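Local coordinates for DUF4974 domain-containing protein (PDB 4M0N) that probably acts as a membrane-anchored anti-sigma factor of the FecR family, the present chain being the part that holds the FecR and C-terminal FecR domains, at residues Thr39-Arg50 / Val62-Met73; Ser123-Gln132 / Ile142-Val152. The protein carries 1 engineered substitution. One frame throughout, in Å; residues are numbered along the deposited sequence.

Interaction 1: residues Thr39-Arg50 / Val62-Met73. With MG (magnesium ion), chain B.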
loop_
_atom_site.group_PDB
_atom_site.type_symbol
_atom_site.label_atom_id
_atom_site.label_comp_id
_atom_site.label_asym_id
_atom_site.label_seq_id
_atom_site.Cartn_x
_atom_site.Cartn_y
_atom_site.Cartn_z
ATOM N N THR A 39 -9.042 -0.219 -17.683
ATOM C CA THR A 39 -8.045 -0.243 -16.641
ATOM C C THR A 39 -8.392 -1.302 -15.599
ATOM O O THR A 39 -9.529 -1.383 -15.154
ATOM C CB THR A 39 -7.946 1.151 -15.983
ATOM O OG1 THR A 39 -7.345 2.067 -16.910
ATOM C CG2 THR A 39 -7.145 1.090 -14.656
ATOM N N VAL A 40 -7.411 -2.099 -15.198
ATOM C CA VAL A 40 -7.606 -3.124 -14.197
ATOM C C VAL A 40 -7.058 -2.578 -12.891
ATOM O O VAL A 40 -5.941 -2.037 -12.852
ATOM C CB VAL A 40 -6.836 -4.407 -14.545
ATOM C CG1 VAL A 40 -6.955 -5.436 -13.424
ATOM C CG2 VAL A 40 -7.414 -4.988 -15.812
ATOM N N VAL A 41 -7.856 -2.677 -11.849
ATOM C CA VAL A 41 -7.434 -2.259 -10.545
ATOM C C VAL A 41 -7.545 -3.441 -9.577
ATOM O O VAL A 41 -8.613 -4.078 -9.487
ATOM C CB VAL A 41 -8.326 -1.122 -9.978
ATOM C CG1 VAL A 41 -7.728 -0.602 -8.686
ATOM C CG2 VAL A 41 -8.530 0.007 -11.023
ATOM N N HIS A 42 -6.458 -3.740 -8.895
ATOM C CA HIS A 42 -6.454 -4.719 -7.794
ATOM C C HIS A 42 -6.453 -3.934 -6.497
ATOM O O HIS A 42 -5.586 -3.061 -6.302
ATOM C CB HIS A 42 -5.191 -5.534 -7.822
ATOM C CG HIS A 42 -5.114 -6.527 -8.930
ATOM N ND1 HIS A 42 -4.832 -6.172 -10.231
ATOM C CD2 HIS A 42 -5.202 -7.876 -8.914
ATOM C CE1 HIS A 42 -4.794 -7.260 -10.983
ATOM N NE2 HIS A 42 -5.000 -8.308 -10.206
ATOM N N LEU A 43 -7.416 -4.235 -5.612
ATOM C CA LEU A 43 -7.572 -3.512 -4.357
ATOM C C LEU A 43 -7.195 -4.408 -3.200
ATOM O O LEU A 43 -7.694 -5.525 -3.091
ATOM C CB LEU A 43 -9.010 -3.052 -4.190
ATOM C CG LEU A 43 -9.492 -2.022 -5.195
ATOM C CD1 LEU A 43 -10.040 -2.686 -6.443
ATOM C CD2 LEU A 43 -10.557 -1.188 -4.502
ATOM N N ASN A 44 -6.312 -3.917 -2.332
ATOM C CA ASN A 44 -5.850 -4.679 -1.179
ATOM C C ASN A 44 -6.841 -4.507 -0.030
ATOM O O ASN A 44 -7.705 -3.629 -0.060
ATOM C CB ASN A 44 -4.469 -4.223 -0.781
ATOM C CG ASN A 44 -3.707 -5.269 0.029
ATOM O OD1 ASN A 44 -4.214 -6.386 0.256
ATOM N ND2 ASN A 44 -2.501 -4.915 0.462
ATOM N N ALA A 45 -6.708 -5.370 0.963
ATOM C CA ALA A 45 -7.510 -5.372 2.166
ATOM C C ALA A 45 -7.621 -3.985 2.779
ATOM O O ALA A 45 -6.614 -3.293 2.953
ATOM C CB ALA A 45 -6.841 -6.309 3.199
ATOM N N GLY A 46 -8.844 -3.560 3.082
ATOM C CA GLY A 46 -9.021 -2.308 3.822
ATOM C C GLY A 46 -9.183 -1.072 2.982
ATOM O O GLY A 46 -9.142 0.067 3.503
ATOM N N THR A 47 -9.305 -1.277 1.680
ATOM C CA THR A 47 -9.307 -0.187 0.706
ATOM C C THR A 47 -10.678 0.173 0.209
ATOM O O THR A 47 -11.542 -0.687 0.065
ATOM C CB THR A 47 -8.447 -0.600 -0.479
ATOM O OG1 THR A 47 -7.151 -0.919 0.023
ATOM C CG2 THR A 47 -8.377 0.451 -1.536
ATOM N N VAL A 48 -10.837 1.458 -0.085
ATOM C CA VAL A 48 -12.043 2.002 -0.708
ATOM C C VAL A 48 -11.660 2.736 -1.964
ATOM O O VAL A 48 -10.658 3.480 -1.961
ATOM C CB VAL A 48 -12.734 3.040 0.178
ATOM C CG1 VAL A 48 -14.086 3.410 -0.425
ATOM C CG2 VAL A 48 -12.870 2.538 1.593
ATOM N N MET A 49 -12.439 2.521 -3.027
ATOM C CA MET A 49 -12.279 3.238 -4.260
ATOM C C MET A 49 -13.648 3.682 -4.811
ATOM O O MET A 49 -14.627 2.915 -4.800
ATOM C CB MET A 49 -11.485 2.418 -5.300
ATOM C CG MET A 49 -11.320 3.148 -6.625
ATOM S SD MET A 49 -10.284 2.278 -7.819
ATOM C CE MET A 49 -11.329 0.914 -8.267
ATOM N N ARG A 50 -13.680 4.916 -5.305
ATOM C CA ARG A 50 -14.867 5.562 -5.854
ATOM C C ARG A 50 -14.556 5.899 -7.298
ATOM O O ARG A 50 -13.504 6.485 -7.593
ATOM C CB ARG A 50 -15.083 6.850 -5.017
ATOM C CG ARG A 50 -16.426 7.490 -4.885
ATOM C CD ARG A 50 -16.267 8.624 -3.848
ATOM N NE ARG A 50 -16.025 8.057 -2.515
ATOM C CZ ARG A 50 -14.936 8.165 -1.752
ATOM N NH1 ARG A 50 -13.870 8.873 -2.108
ATOM N NH2 ARG A 50 -14.929 7.528 -0.582
ATOM N N VAL A 62 -10.400 8.645 -10.542
ATOM C CA VAL A 62 -10.877 7.804 -9.459
ATOM C C VAL A 62 -10.313 8.352 -8.137
ATOM O O VAL A 62 -9.303 9.092 -8.125
ATOM C CB VAL A 62 -10.590 6.310 -9.677
ATOM C CG1 VAL A 62 -11.107 5.854 -11.048
ATOM C CG2 VAL A 62 -9.114 5.979 -9.512
ATOM N N GLU A 63 -11.026 8.072 -7.052
ATOM C CA GLU A 63 -10.597 8.455 -5.707
ATOM C C GLU A 63 -10.371 7.194 -4.928
ATOM O O GLU A 63 -11.146 6.243 -5.037
ATOM C CB GLU A 63 -11.636 9.326 -4.985
ATOM C CG GLU A 63 -11.764 10.738 -5.540
ATOM C CD GLU A 63 -12.829 11.557 -4.818
ATOM O OE1 GLU A 63 -13.645 10.981 -4.088
ATOM O OE2 GLU A 63 -12.856 12.780 -5.015
ATOM N N MET A 64 -9.289 7.149 -4.158
ATOM C CA MET A 64 -8.974 5.961 -3.444
ATOM C C MET A 64 -8.332 6.271 -2.112
ATOM O O MET A 64 -7.577 7.232 -1.979
ATOM C CB MET A 64 -8.037 5.102 -4.306
ATOM C CG MET A 64 -7.807 3.720 -3.749
ATOM S SD MET A 64 -6.390 3.524 -2.654
ATOM C CE MET A 64 -5.074 3.877 -3.827
ATOM N N GLU A 65 -8.663 5.464 -1.117
ATOM C CA GLU A 65 -8.000 5.440 0.157
ATOM C C GLU A 65 -7.739 3.992 0.525
ATOM O O GLU A 65 -8.664 3.149 0.490
ATOM C CB GLU A 65 -8.870 6.151 1.202
ATOM C CG GLU A 65 -8.268 6.229 2.583
ATOM C CD GLU A 65 -8.537 4.978 3.382
ATOM O OE1 GLU A 65 -9.734 4.576 3.529
ATOM O OE2 GLU A 65 -7.569 4.407 3.876
ATOM N N GLY A 66 -6.474 3.677 0.795
ATOM C CA GLY A 66 -6.026 2.294 0.997
ATOM C C GLY A 66 -4.918 1.996 0.023
ATOM O O GLY A 66 -4.153 2.896 -0.331
ATOM N N GLU A 67 -4.866 0.762 -0.473
ATOM C CA GLU A 67 -3.819 0.352 -1.406
ATOM C C GLU A 67 -4.393 -0.330 -2.606
ATOM O O GLU A 67 -5.256 -1.210 -2.477
ATOM C CB GLU A 67 -2.811 -0.570 -0.693
ATOM C CG GLU A 67 -1.748 -1.079 -1.683
ATOM C CD GLU A 67 -0.641 -1.834 -0.997
ATOM O OE1 GLU A 67 -0.899 -2.558 0.025
ATOM O OE2 GLU A 67 0.529 -1.695 -1.447
ATOM N N ALA A 68 -3.964 0.106 -3.799
ATOM C CA ALA A 68 -4.425 -0.500 -5.037
ATOM C C ALA A 68 -3.317 -0.485 -6.055
ATOM O O ALA A 68 -2.493 0.426 -6.074
ATOM C CB ALA A 68 -5.624 0.272 -5.583
ATOM N N PHE A 69 -3.338 -1.507 -6.902
ATOM C CA PHE A 69 -2.434 -1.593 -8.054
ATOM C C PHE A 69 -3.289 -1.329 -9.288
ATOM O O PHE A 69 -4.274 -2.053 -9.549
ATOM C CB PHE A 69 -1.793 -2.961 -8.119
ATOM C CG PHE A 69 -0.832 -3.096 -9.254
ATOM C CD1 PHE A 69 0.372 -2.424 -9.215
ATOM C CD2 PHE A 69 -1.173 -3.815 -10.358
ATOM C CE1 PHE A 69 1.265 -2.510 -10.282
ATOM C CE2 PHE A 69 -0.285 -3.906 -11.429
ATOM C CZ PHE A 69 0.909 -3.254 -11.381
ATOM N N PHE A 70 -2.873 -0.333 -10.060
ATOM C CA PHE A 70 -3.518 0.085 -11.281
ATOM C C PHE A 70 -2.716 -0.325 -12.519
ATOM O O PHE A 70 -1.516 -0.065 -12.591
ATOM C CB PHE A 70 -3.627 1.604 -11.282
ATOM C CG PHE A 70 -4.480 2.140 -10.191
ATOM C CD1 PHE A 70 -3.949 2.328 -8.933
ATOM C CD2 PHE A 70 -5.807 2.455 -10.428
ATOM C CE1 PHE A 70 -4.747 2.794 -7.913
ATOM C CE2 PHE A 70 -6.617 2.915 -9.425
ATOM C CZ PHE A 70 -6.079 3.080 -8.158
ATOM N N ASN A 71 -3.372 -0.972 -13.473
ATOM C CA ASN A 71 -2.764 -1.180 -14.775
ATOM C C ASN A 71 -3.605 -0.378 -15.746
ATOM O O ASN A 71 -4.644 -0.841 -16.218
ATOM C CB ASN A 71 -2.731 -2.655 -15.129
ATOM C CG ASN A 71 -1.981 -2.927 -16.416
ATOM O OD1 ASN A 71 -1.732 -2.041 -17.192
ATOM N ND2 ASN A 71 -1.655 -4.181 -16.652
ATOM N N VAL A 72 -3.163 0.857 -15.992
ATOM C CA VAL A 72 -3.938 1.816 -16.748
ATOM C C VAL A 72 -3.797 1.683 -18.251
ATOM O O VAL A 72 -2.711 1.776 -18.784
ATOM C CB VAL A 72 -3.611 3.272 -16.328
ATOM C CG1 VAL A 72 -4.384 4.266 -17.206
ATOM C CG2 VAL A 72 -3.967 3.469 -14.869
ATOM N N MET A 73 -4.944 1.475 -18.902
ATOM C CA MET A 73 -5.056 1.475 -20.348
ATOM C C MET A 73 -4.619 2.809 -20.953
ATOM O O MET A 73 -5.082 3.862 -20.547
ATOM C CB MET A 73 -6.504 1.171 -20.716
ATOM C CG MET A 73 -6.829 -0.312 -20.747
ATOM S SD MET A 73 -6.202 -1.156 -22.231
ATOM C CE MET A 73 -6.420 0.087 -23.466
HETATM MG MG MG B . -9.422 0.933 5.363
HETATM O O HOH W 1 -4.222 -4.112 -11.774
HETATM O O HOH W 2 -10.678 2.199 4.443
HETATM O O HOH W 3 -7.870 2.247 5.285
HETATM O O HOH W 4 -11.036 -0.445 5.735
HETATM O O HOH W 5 -9.878 1.757 7.326
HETATM O O HOH W 6 -8.177 -0.400 6.285
#
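Val41 and Phe70 pair where strand 40-43 runs antiparallel to strand 67-72 in one sheet of the FecR domain's two-sheet beta fold. Each segment turns a corner, 39-50 through a type II turn at Asn44-Thr47 and 62-73 at Gly66, so that strands 48-50 and 62-65 pair in the other sheet. Backbone bonds join Val40 to Asn71, His42 to Phe69, Val48 to Glu65 and Arg50 to Glu63, and the register shifts by two residues between the two sets.

Apolar contacts fill the space between the sheets. Val41 CG1, set anti to the backbone N (chi1 -173°), lies over one face of the Phe70 ring, 4.1 Å from its centroid, a CH-pi contact. Met49 SD approaches the same ring obliquely, 4.1 Å from Phe70 CE2, and Phe96 meets the ring as well. Met64 SD packs on Thr47 CG2.

Polar side chains serve the corner. Thr47 OG1 accepts the N-H of Glu67 in a 2.9 Å bond, tying the turn to the bend at Gly66. Asn44 ND2 donates within its amide plane but reaches Glu67 OE1 from above the carboxylate; the other oxygen, OE2, accepts a hydrogen bond from Asn97. Farther out, Arg50 NH1 meets Glu63 OE1 on its anti side at 2.9 Å, the guanidinium and carboxylate planes standing 78° apart, while Arg50 NE pairs with Glu22.

At the positive phi of Gly46 a CB would be pressed against Ala45 O and would also crowd the magnesium ion. Five waters complete the six ligands of the metal. Two of them donate to the Glu65 carboxylate, one to each oxygen, making this glutamate a second-shell partner; its OE2 also accepts Gln102 N. The only protein atom in the first shell is Gly46 O, 2.1 Å from magnesium.

Interaction 2: residues Ser123-Gln132 / Ile142-Val152; sequences SVMRLLPNEQ and ILKKNEDAQKV
Asn130 and Glu131, where strand 131-136 begins, meet the last residues of its hairpin partner, strand 142-146, which leads into helix 149-152. Backbone bonds pair Gln132 with Lys145 in both directions, and Glu147 N reaches Asn130 O at 3.0 Å from well above the carbonyl plane. Asn130 OD1 takes the N-H of Ala149 at 3.0 Å, so the type II turn Leu128-Glu131 is tied to the first turn of the helix, whose N-cap is Asp148.

The charged contact is Lys144 NZ to Glu131 OE2, 3.0 Å, approached 65° out of the carboxylate plane. Glu131 OE1 accepts Leu128 N, so the extended side chain also bridges its own turn. An alanine in place of Glu131 would probably leave Lys144 without this counter-charge and the Leu128 N-H without this acceptor.

Strands 123-127 and 142-146 lie in different sheets and meet through side chains: Met125 SD is 4.2 Å from Ile142 CG2, Met125 CE, swung round by chi3 (80°), touches Lys144 CB at 3.6 Å, and Leu127 CD2 lies against Lys144 CG.

On the opposite face from Glu131, the extended Gln132 lies alongside Glu147. A water links Gln132 OE1, Lys145 NZ and Glu147 OE1, while Glu147 OE2 and OE1 are hydrogen-bonded to Tyr161 and Asn163. With Gln132 NE2 hydrogen-bonded to Ser110 OG, both ends of its buried amide are satisfied, which should fix its rotation.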
loop_
_atom_site.group_PDB
_atom_site.type_symbol
_atom_site.label_atom_id
_atom_site.label_comp_id
_atom_site.label_asym_id
_atom_site.label_seq_id
_atom_site.Cartn_x
_atom_site.Cartn_y
_atom_site.Cartn_z
ATOM N N SER A 123 4.955 19.869 -4.414
ATOM C CA SER A 123 5.925 18.976 -5.061
ATOM C C SER A 123 5.286 18.284 -6.244
ATOM O O SER A 123 4.191 17.740 -6.104
ATOM C CB SER A 123 6.366 17.880 -4.082
ATOM O OG SER A 123 7.157 16.885 -4.735
ATOM N N VAL A 124 5.965 18.276 -7.398
ATOM C CA VAL A 124 5.557 17.454 -8.523
ATOM C C VAL A 124 6.766 16.622 -8.948
ATOM O O VAL A 124 7.841 17.168 -9.159
ATOM C CB VAL A 124 5.061 18.339 -9.687
ATOM C CG1 VAL A 124 4.816 17.509 -10.943
ATOM C CG2 VAL A 124 3.809 19.091 -9.257
ATOM N N MET A 125 6.576 15.316 -9.091
ATOM C CA MET A 125 7.671 14.420 -9.400
ATOM C C MET A 125 7.251 13.407 -10.434
ATOM O O MET A 125 6.165 12.874 -10.369
ATOM C CB MET A 125 8.110 13.715 -8.124
ATOM C CG MET A 125 8.477 14.697 -7.013
ATOM S SD MET A 125 9.142 13.945 -5.500
ATOM C CE MET A 125 10.814 13.694 -6.056
ATOM N N ARG A 126 8.145 13.124 -11.371
ATOM C CA ARG A 126 7.868 12.098 -12.347
ATOM C C ARG A 126 8.686 10.871 -11.973
ATOM O O ARG A 126 9.848 10.974 -11.555
ATOM C CB ARG A 126 8.156 12.603 -13.753
ATOM C CG ARG A 126 7.168 13.681 -14.170
ATOM C CD ARG A 126 7.162 13.972 -15.659
ATOM N NE ARG A 126 8.407 14.598 -16.103
ATOM C CZ ARG A 126 8.523 15.443 -17.126
ATOM N NH1 ARG A 126 7.459 15.809 -17.836
ATOM N NH2 ARG A 126 9.717 15.942 -17.428
ATOM N N LEU A 127 8.072 9.711 -12.139
ATOM C CA LEU A 127 8.662 8.442 -11.713
ATOM C C LEU A 127 8.671 7.481 -12.872
ATOM O O LEU A 127 7.770 7.494 -13.703
ATOM C CB LEU A 127 7.833 7.824 -10.619
ATOM C CG LEU A 127 7.807 8.582 -9.291
ATOM C CD1 LEU A 127 6.821 7.840 -8.415
ATOM C CD2 LEU A 127 9.186 8.678 -8.666
ATOM N N LEU A 128 9.717 6.660 -12.903
ATOM C CA LEU A 128 9.878 5.614 -13.876
ATOM C C LEU A 128 9.840 4.246 -13.185
ATOM O O LEU A 128 9.778 4.165 -11.963
ATOM C CB LEU A 128 11.255 5.795 -14.532
ATOM C CG LEU A 128 11.474 7.074 -15.327
ATOM C CD1 LEU A 128 12.961 7.150 -15.705
ATOM C CD2 LEU A 128 10.587 6.993 -16.548
ATOM N N PRO A 129 9.891 3.156 -13.986
ATOM C CA PRO A 129 9.801 1.837 -13.369
ATOM C C PRO A 129 10.844 1.585 -12.303
ATOM O O PRO A 129 12.002 1.955 -12.431
ATOM C CB PRO A 129 9.943 0.893 -14.566
ATOM C CG PRO A 129 9.299 1.667 -15.688
ATOM C CD PRO A 129 9.807 3.065 -15.453
ATOM N N ASN A 130 10.384 0.994 -11.214
ATOM C CA ASN A 130 11.208 0.688 -10.053
ATOM C C ASN A 130 11.780 1.917 -9.342
ATOM O O ASN A 130 12.819 1.858 -8.704
ATOM C CB ASN A 130 12.237 -0.362 -10.381
ATOM C CG ASN A 130 11.593 -1.606 -10.973
ATOM O OD1 ASN A 130 10.570 -2.069 -10.469
ATOM N ND2 ASN A 130 12.082 -2.037 -12.099
ATOM N N GLU A 131 11.080 3.037 -9.507
ATOM C CA GLU A 131 11.211 4.201 -8.658
ATOM C C GLU A 131 9.957 4.327 -7.802
ATOM O O GLU A 131 8.891 3.812 -8.136
ATOM C CB GLU A 131 11.396 5.459 -9.517
ATOM C CG GLU A 131 12.635 5.402 -10.385
ATOM C CD GLU A 131 12.948 6.761 -11.025
ATOM O OE1 GLU A 131 11.980 7.443 -11.457
ATOM O OE2 GLU A 131 14.147 7.130 -11.071
ATOM N N GLN A 132 10.113 4.998 -6.676
ATOM C CA GLN A 132 9.073 5.109 -5.704
ATOM C C GLN A 132 9.163 6.458 -5.034
ATOM O O GLN A 132 10.242 6.995 -4.897
ATOM C CB GLN A 132 9.336 4.004 -4.660
ATOM C CG GLN A 132 8.519 3.960 -3.420
ATOM C CD GLN A 132 8.940 2.796 -2.555
ATOM O OE1 GLN A 132 10.003 2.804 -1.890
ATOM N NE2 GLN A 132 8.115 1.793 -2.560
ATOM N N ILE A 142 9.280 13.780 2.194
ATOM C CA ILE A 142 9.017 13.181 0.925
ATOM C C ILE A 142 10.350 12.590 0.450
ATOM O O ILE A 142 11.351 13.308 0.386
ATOM C CB ILE A 142 8.551 14.225 -0.123
ATOM C CG1 ILE A 142 7.300 14.997 0.351
ATOM C CG2 ILE A 142 8.255 13.535 -1.439
ATOM C CD1 ILE A 142 6.954 16.210 -0.500
ATOM N N LEU A 143 10.334 11.309 0.118
ATOM C CA LEU A 143 11.541 10.602 -0.346
ATOM C C LEU A 143 11.290 9.955 -1.672
ATOM O O LEU A 143 10.387 9.124 -1.805
ATOM C CB LEU A 143 11.934 9.516 0.678
ATOM C CG LEU A 143 13.103 8.623 0.283
ATOM C CD1 LEU A 143 14.318 9.478 0.034
ATOM C CD2 LEU A 143 13.354 7.532 1.356
ATOM N N LYS A 144 12.104 10.297 -2.672
ATOM C CA LYS A 144 12.124 9.553 -3.909
ATOM C C LYS A 144 13.331 8.638 -3.902
ATOM O O LYS A 144 14.420 9.050 -3.559
ATOM C CB LYS A 144 12.219 10.513 -5.101
ATOM C CG LYS A 144 12.193 9.845 -6.473
ATOM C CD LYS A 144 13.552 9.802 -7.105
ATOM C CE LYS A 144 13.608 8.894 -8.318
ATOM N NZ LYS A 144 15.049 8.746 -8.701
ATOM N N LYS A 145 13.112 7.394 -4.314
ATOM C CA LYS A 145 14.124 6.372 -4.241
ATOM C C LYS A 145 13.844 5.240 -5.209
ATOM O O LYS A 145 12.808 5.215 -5.851
ATOM C CB LYS A 145 14.210 5.792 -2.830
ATOM C CG LYS A 145 12.951 5.076 -2.362
ATOM C CD LYS A 145 13.131 4.440 -0.988
ATOM C CE LYS A 145 14.228 3.382 -0.905
ATOM N NZ LYS A 145 14.024 2.620 0.348
ATOM N N ASN A 146 14.778 4.290 -5.294
ATOM C CA ASN A 146 14.550 3.090 -6.073
ATOM C C ASN A 146 13.940 2.022 -5.213
ATOM O O ASN A 146 14.278 1.878 -4.029
ATOM C CB ASN A 146 15.866 2.565 -6.674
ATOM C CG ASN A 146 16.482 3.517 -7.669
ATOM O OD1 ASN A 146 15.792 4.136 -8.470
ATOM N ND2 ASN A 146 17.806 3.586 -7.668
ATOM N N GLU A 147 13.055 1.238 -5.797
ATOM C CA GLU A 147 12.513 0.074 -5.095
ATOM C C GLU A 147 11.986 -0.858 -6.159
ATOM O O GLU A 147 11.464 -0.422 -7.190
ATOM C CB GLU A 147 11.398 0.478 -4.116
ATOM C CG GLU A 147 10.812 -0.678 -3.305
ATOM C CD GLU A 147 11.863 -1.398 -2.493
ATOM O OE1 GLU A 147 12.105 -0.998 -1.345
ATOM O OE2 GLU A 147 12.434 -2.387 -3.001
ATOM N N ASP A 148 12.100 -2.147 -5.889
ATOM C CA ASP A 148 11.613 -3.195 -6.782
ATOM C C ASP A 148 10.105 -3.289 -6.733
ATOM O O ASP A 148 9.525 -3.795 -5.761
ATOM C CB ASP A 148 12.269 -4.520 -6.348
ATOM C CG ASP A 148 11.946 -5.669 -7.254
ATOM O OD1 ASP A 148 10.911 -5.657 -7.909
ATOM O OD2 ASP A 148 12.760 -6.619 -7.320
ATOM N N ALA A 149 9.435 -2.772 -7.771
ATOM C CA ALA A 149 7.985 -2.708 -7.783
ATOM C C ALA A 149 7.346 -4.096 -7.867
ATOM O O ALA A 149 6.202 -4.251 -7.463
ATOM C CB ALA A 149 7.492 -1.835 -8.946
ATOM N N GLN A 150 8.073 -5.087 -8.402
ATOM C CA GLN A 150 7.558 -6.464 -8.409
ATOM C C GLN A 150 7.411 -6.958 -6.960
ATOM O O GLN A 150 6.442 -7.677 -6.630
ATOM C CB GLN A 150 8.465 -7.367 -9.244
ATOM C CG GLN A 150 7.969 -8.784 -9.360
ATOM C CD GLN A 150 8.736 -9.573 -10.385
ATOM O OE1 GLN A 150 9.854 -9.232 -10.725
ATOM N NE2 GLN A 150 8.131 -10.641 -10.882
ATOM N N LYS A 151 8.321 -6.558 -6.080
ATOM C CA LYS A 151 8.251 -6.948 -4.674
ATOM C C LYS A 151 7.225 -6.107 -3.924
ATOM O O LYS A 151 6.482 -6.617 -3.049
ATOM C CB LYS A 151 9.627 -6.860 -4.038
ATOM C CG LYS A 151 10.609 -7.881 -4.610
ATOM C CD LYS A 151 11.944 -7.805 -3.891
ATOM C CE LYS A 151 13.013 -8.739 -4.453
ATOM N NZ LYS A 151 12.571 -10.131 -4.730
ATOM N N VAL A 152 7.151 -4.825 -4.273
ATOM C CA VAL A 152 6.165 -3.911 -3.672
ATOM C C VAL A 152 4.765 -4.479 -3.844
ATOM O O VAL A 152 3.937 -4.375 -2.921
ATOM C CB VAL A 152 6.251 -2.490 -4.288
ATOM C CG1 VAL A 152 5.080 -1.590 -3.829
ATOM C CG2 VAL A 152 7.547 -1.812 -3.896
HETATM O O HOH W 7 8.939 0.957 -7.224
HETATM O O HOH W 8 11.185 1.265 -0.160
#

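Both contacts reach the same two sheets, with centres about 18 Å apart and nearest atoms about 5 Å apart; they share both sheets but no strand. Interaction 1 is largely buried: it joins neighbouring strands within each sheet, and apolar side chains pack between them. Interaction 2 lies at the surface, on strands 123-127 and 142-146, each outermost in its sheet, together with strand 131-136 and helix 149-152. There backbone pairing is shorter, and an asparagine bond ties a turn to a helix start. Each contact has a salt bridge and bridging water, but aromatic packing and the metal belong to interaction 1 alone.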